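Local coordinates for HTH-type transcriptional regulator TreR (Bacillus subtilis, PDB 2OGG), which represses the trePA operon, encoding trehalose utilisation functions, and binds trehalose-6-phosphate, the deposited chain being its effector-binding domain, at residues E23-A31 and Y121-Y132. Residues are numbered along the deposited sequence; the frame is centred on the assembly and turned at random.
Sequences ELIQKQLRA and YVFLEDTSLFQY. With GOL (glycerol), chain F.
Gln-28, near the end of helix 23-29, lies flat against the Tyr-132 ring, its CB 3.8 Å from the ring centroid and only 5° off the normal, a CH-pi contact. A bend at chi2 folds the rest of the chain back over the same ring, leaving the amide and ring planes 17° apart and stacked. Glutamine suits this place because its aliphatic part can pack on the aromatic face while its end remains polar: Tyr-121, a tyrosine long enough to bring its phenol to the amide, donates a hydrogen bond from OH to Gln-28 OE1 (2.9 Å), reaching the carbonyl from above its plane rather than along a lone pair. Tyr-132 offers a flat face to Gln-28 while its hydroxyl keeps polar partners of its own, Glu-134 and Arg-119, which help to fix the ring.

Packing is tight beside this stack. The chi1 of Leu-29 (-155°) turns CG to the side opposite the backbone nitrogen and so directs CD1 into the bulged strand, 3.5 Å from Tyr-132 CB. The branched apolar end of this buried leucine fits against that CB and the strand backbone. Leu-129 fills the neighbouring position: CD2 lies 3.3 Å from Gln-28 O, and CD1 sits over the centre of the Phe-123 ring.

Toward solvent the contact loosens. Arg-30, with positive phi just beyond the helix, extends its chain past Leu-129 and brings NH1 to the edge of Phe-123, 3.7 Å from CE1. Its long aliphatic stem suits a border position, where the charged end can remain exposed. A glycerol, probably from crystallisation, is modelled nearby in a doubtful pose. The helix is thus joined to the antiparallel sheet of the UTRA domain mainly by shape and apolar burial, with a single hydrogen bond across the contact, at its partly exposed edge.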
loop_
_atom_site.group_PDB
_atom_site.type_symbol
_atom_site.label_atom_id
_atom_site.label_comp_id
_atom_site.label_asym_id
_atom_site.label_seq_id
_atom_site.Cartn_x
_atom_site.Cartn_y
_atom_site.Cartn_z
ATOM N N GLU A 23 13.484 9.644 -28.380
ATOM C CA GLU A 23 14.475 9.797 -27.335
ATOM C C GLU A 23 13.854 9.993 -25.958
ATOM O O GLU A 23 14.424 9.570 -24.951
ATOM C CB GLU A 23 15.502 10.869 -27.678
ATOM C CG GLU A 23 16.302 10.525 -28.925
ATOM C CD GLU A 23 17.312 11.592 -29.305
ATOM O OE1 GLU A 23 16.961 12.797 -29.295
ATOM O OE2 GLU A 23 18.442 11.212 -29.677
ATOM N N LEU A 24 12.662 10.579 -25.912
ATOM C CA LEU A 24 11.975 10.719 -24.638
ATOM C C LEU A 24 11.526 9.356 -24.087
ATOM O O LEU A 24 11.727 9.085 -22.904
ATOM C CB LEU A 24 10.807 11.707 -24.710
ATOM C CG LEU A 24 9.850 11.691 -23.497
ATOM C CD1 LEU A 24 10.482 12.240 -22.189
ATOM C CD2 LEU A 24 8.522 12.399 -23.804
ATOM N N ILE A 25 11.054 8.459 -24.954
ATOM C CA ILE A 25 10.619 7.156 -24.475
ATOM C C ILE A 25 11.787 6.238 -24.161
ATOM O O ILE A 25 11.706 5.426 -23.242
ATOM C CB ILE A 25 9.613 6.460 -25.403
ATOM C CG1 ILE A 25 8.316 7.267 -25.474
ATOM C CG2 ILE A 25 9.311 5.080 -24.898
ATOM C CD1 ILE A 25 7.771 7.705 -24.104
ATOM N N GLN A 26 12.902 6.407 -24.862
ATOM C CA GLN A 26 14.125 5.762 -24.407
ATOM C C GLN A 26 14.422 6.074 -22.915
ATOM O O GLN A 26 14.639 5.165 -22.118
ATOM C CB GLN A 26 15.306 6.111 -25.313
ATOM C CG GLN A 26 15.283 5.345 -26.623
ATOM C CD GLN A 26 16.137 6.006 -27.703
ATOM O OE1 GLN A 26 17.355 6.130 -27.564
ATOM N NE2 GLN A 26 15.489 6.449 -28.780
ATOM N N LYS A 27 14.313 7.341 -22.524
ATOM C CA LYS A 27 14.526 7.713 -21.131
ATOM C C LYS A 27 13.403 7.214 -20.199
ATOM O O LYS A 27 13.679 6.532 -19.215
ATOM C CB LYS A 27 14.774 9.222 -20.978
ATOM C CG LYS A 27 14.559 9.733 -19.543
ATOM C CD LYS A 27 15.738 10.558 -19.008
ATOM C CE LYS A 27 15.473 12.055 -19.081
ATOM N NZ LYS A 27 14.217 12.426 -18.364
ATOM N N GLN A 28 12.146 7.431 -20.585
ATOM C CA GLN A 28 10.996 7.092 -19.737
ATOM C C GLN A 28 10.812 5.592 -19.527
ATOM O O GLN A 28 10.472 5.147 -18.435
ATOM C CB GLN A 28 9.693 7.680 -20.294
ATOM C CG GLN A 28 9.558 9.189 -20.170
ATOM C CD GLN A 28 9.561 9.698 -18.733
ATOM O OE1 GLN A 28 10.097 9.061 -17.837
ATOM N NE2 GLN A 28 9.058 10.906 -18.540
ATOM N N LEU A 29 11.102 4.809 -20.555
ATOM C CA LEU A 29 10.830 3.372 -20.528
ATOM C C LEU A 29 12.101 2.539 -20.443
ATOM O O LEU A 29 12.041 1.323 -20.485
ATOM C CB LEU A 29 10.070 3.003 -21.796
ATOM C CG LEU A 29 9.171 1.793 -21.838
ATOM C CD1 LEU A 29 8.243 1.771 -20.650
ATOM C CD2 LEU A 29 8.396 1.844 -23.116
ATOM N N ARG A 30 13.238 3.198 -20.241
ATOM C CA ARG A 30 14.548 2.553 -20.301
ATOM C C ARG A 30 14.661 1.564 -21.456
ATOM O O ARG A 30 15.061 0.419 -21.269
ATOM C CB ARG A 30 14.880 1.869 -18.980
ATOM C CG ARG A 30 15.398 2.799 -17.892
ATOM C CD ARG A 30 15.196 2.128 -16.526
ATOM N NE ARG A 30 15.511 3.029 -15.418
ATOM C CZ ARG A 30 15.072 2.865 -14.168
ATOM N NH1 ARG A 30 14.287 1.842 -13.859
ATOM N NH2 ARG A 30 15.401 3.742 -13.233
ATOM N N ALA A 31 14.275 2.009 -22.646
ATOM C CA ALA A 31 14.338 1.193 -23.863
ATOM C C ALA A 31 15.511 1.612 -24.761
ATOM O O ALA A 31 15.803 2.807 -24.869
ATOM C CB ALA A 31 13.039 1.340 -24.642
ATOM N N TYR A 121 5.015 3.935 -13.746
ATOM C CA TYR A 121 6.028 3.035 -14.281
ATOM C C TYR A 121 5.806 1.635 -13.723
ATOM O O TYR A 121 5.874 1.431 -12.514
ATOM C CB TYR A 121 7.393 3.540 -13.845
ATOM C CG TYR A 121 7.645 4.962 -14.277
ATOM C CD1 TYR A 121 8.420 5.243 -15.407
ATOM C CD2 TYR A 121 7.137 6.034 -13.545
ATOM C CE1 TYR A 121 8.625 6.546 -15.832
ATOM C CE2 TYR A 121 7.418 7.346 -13.910
ATOM C CZ TYR A 121 8.102 7.594 -15.095
ATOM O OH TYR A 121 8.387 8.888 -15.477
ATOM N N VAL A 122 5.545 0.668 -14.597
ATOM C CA VAL A 122 5.199 -0.685 -14.159
ATOM C C VAL A 122 6.373 -1.632 -14.408
ATOM O O VAL A 122 7.070 -1.485 -15.406
ATOM C CB VAL A 122 3.964 -1.160 -14.913
ATOM C CG1 VAL A 122 3.350 -2.389 -14.273
ATOM C CG2 VAL A 122 2.971 -0.047 -14.979
ATOM N N PHE A 123 6.766 -2.373 -13.374
ATOM C CA PHE A 123 7.946 -3.242 -13.414
ATOM C C PHE A 123 7.531 -4.727 -13.312
ATOM O O PHE A 123 6.460 -5.055 -12.774
ATOM C CB PHE A 123 8.842 -2.927 -12.224
ATOM C CG PHE A 123 9.482 -1.575 -12.271
ATOM C CD1 PHE A 123 10.827 -1.444 -12.646
ATOM C CD2 PHE A 123 8.792 -0.449 -11.813
ATOM C CE1 PHE A 123 11.444 -0.180 -12.646
ATOM C CE2 PHE A 123 9.381 0.808 -11.822
ATOM C CZ PHE A 123 10.728 0.943 -12.204
ATOM N N LEU A 124 8.381 -5.627 -13.797
ATOM C CA LEU A 124 8.061 -7.052 -13.749
ATOM C C LEU A 124 8.736 -7.749 -12.567
ATOM O O LEU A 124 9.649 -7.210 -11.942
ATOM C CB LEU A 124 8.454 -7.746 -15.053
ATOM C CG LEU A 124 8.061 -7.062 -16.361
ATOM C CD1 LEU A 124 8.762 -7.749 -17.525
ATOM C CD2 LEU A 124 6.568 -7.123 -16.548
ATOM N N GLU A 125 8.344 -8.994 -12.328
ATOM C CA GLU A 125 8.936 -9.777 -11.268
ATOM C C GLU A 125 10.447 -9.881 -11.459
ATOM O O GLU A 125 11.199 -9.845 -10.490
ATOM C CB GLU A 125 8.292 -11.153 -11.211
ATOM C CG GLU A 125 7.972 -11.605 -9.794
ATOM C CD GLU A 125 6.554 -12.150 -9.675
ATOM O OE1 GLU A 125 6.314 -13.284 -10.145
ATOM O OE2 GLU A 125 5.676 -11.427 -9.139
ATOM N N ASP A 126 10.901 -9.862 -12.706
ATOM C CA ASP A 126 12.336 -10.019 -12.986
ATOM C C ASP A 126 13.120 -8.708 -12.813
ATOM O O ASP A 126 14.342 -8.679 -13.001
ATOM C CB ASP A 126 12.559 -10.615 -14.385
ATOM C CG ASP A 126 12.777 -9.554 -15.444
ATOM O OD1 ASP A 126 13.761 -8.802 -15.320
ATOM O OD2 ASP A 126 12.100 -9.584 -16.483
ATOM N N THR A 127 12.391 -7.608 -12.620
ATOM C CA THR A 127 12.987 -6.338 -12.209
ATOM C C THR A 127 12.998 -5.253 -13.274
ATOM O O THR A 127 13.346 -4.110 -12.997
ATOM C CB THR A 127 14.403 -6.532 -11.670
ATOM O OG1 THR A 127 14.607 -5.628 -10.590
ATOM C CG2 THR A 127 15.478 -6.306 -12.765
ATOM N N SER A 128 12.601 -5.607 -14.489
ATOM C CA SER A 128 12.662 -4.683 -15.613
ATOM C C SER A 128 11.452 -3.744 -15.720
ATOM O O SER A 128 10.358 -4.072 -15.289
ATOM C CB SER A 128 12.826 -5.471 -16.904
ATOM O OG SER A 128 11.979 -6.603 -16.858
ATOM N N LEU A 129 11.729 -2.506 -16.117
ATOM C CA LEU A 129 10.711 -1.515 -16.388
ATOM C C LEU A 129 10.082 -1.984 -17.673
ATOM O O LEU A 129 10.756 -2.132 -18.667
ATOM C CB LEU A 129 11.362 -0.154 -16.620
ATOM C CG LEU A 129 10.449 1.010 -17.010
ATOM C CD1 LEU A 129 9.151 0.980 -16.250
ATOM C CD2 LEU A 129 11.169 2.346 -16.789
ATOM N N PHE A 130 8.788 -2.248 -17.647
ATOM C CA PHE A 130 8.130 -2.844 -18.796
ATOM C C PHE A 130 7.109 -1.922 -19.457
ATOM O O PHE A 130 6.832 -2.065 -20.637
ATOM C CB PHE A 130 7.463 -4.136 -18.339
ATOM C CG PHE A 130 6.160 -4.402 -18.997
ATOM C CD1 PHE A 130 6.108 -4.914 -20.294
ATOM C CD2 PHE A 130 4.988 -4.175 -18.323
ATOM C CE1 PHE A 130 4.894 -5.115 -20.939
ATOM C CE2 PHE A 130 3.760 -4.430 -18.938
ATOM C CZ PHE A 130 3.718 -4.890 -20.259
ATOM N N GLN A 131 6.504 -1.020 -18.682
ATOM C CA GLN A 131 5.475 -0.103 -19.204
ATOM C C GLN A 131 5.564 1.321 -18.656
ATOM O O GLN A 131 5.921 1.538 -17.499
ATOM C CB GLN A 131 4.102 -0.653 -18.880
ATOM C CG GLN A 131 2.971 0.320 -19.178
ATOM C CD GLN A 131 1.646 -0.314 -18.907
ATOM O OE1 GLN A 131 1.597 -1.444 -18.411
ATOM N NE2 GLN A 131 0.574 0.306 -19.406
ATOM N N TYR A 132 5.178 2.299 -19.467
ATOM C CA TYR A 132 5.131 3.663 -18.990
ATOM C C TYR A 132 3.847 4.347 -19.439
ATOM O O TYR A 132 3.505 4.313 -20.612
ATOM C CB TYR A 132 6.358 4.437 -19.433
ATOM C CG TYR A 132 6.175 5.949 -19.402
ATOM C CD1 TYR A 132 6.361 6.683 -18.236
ATOM C CD2 TYR A 132 5.898 6.648 -20.555
ATOM C CE1 TYR A 132 6.114 8.056 -18.201
ATOM C CE2 TYR A 132 5.704 8.038 -20.544
ATOM C CZ TYR A 132 5.791 8.734 -19.370
ATOM O OH TYR A 132 5.644 10.126 -19.390
HETATM C C1 GOL F . 14.210 -1.390 -16.420
HETATM O O1 GOL F . 15.301 -1.200 -15.540
HETATM C C2 GOL F . 14.633 -2.231 -17.617
HETATM O O2 GOL F . 15.977 -2.564 -17.378
HETATM C C3 GOL F . 14.528 -1.451 -18.946
HETATM O O3 GOL F . 13.211 -1.355 -19.487
#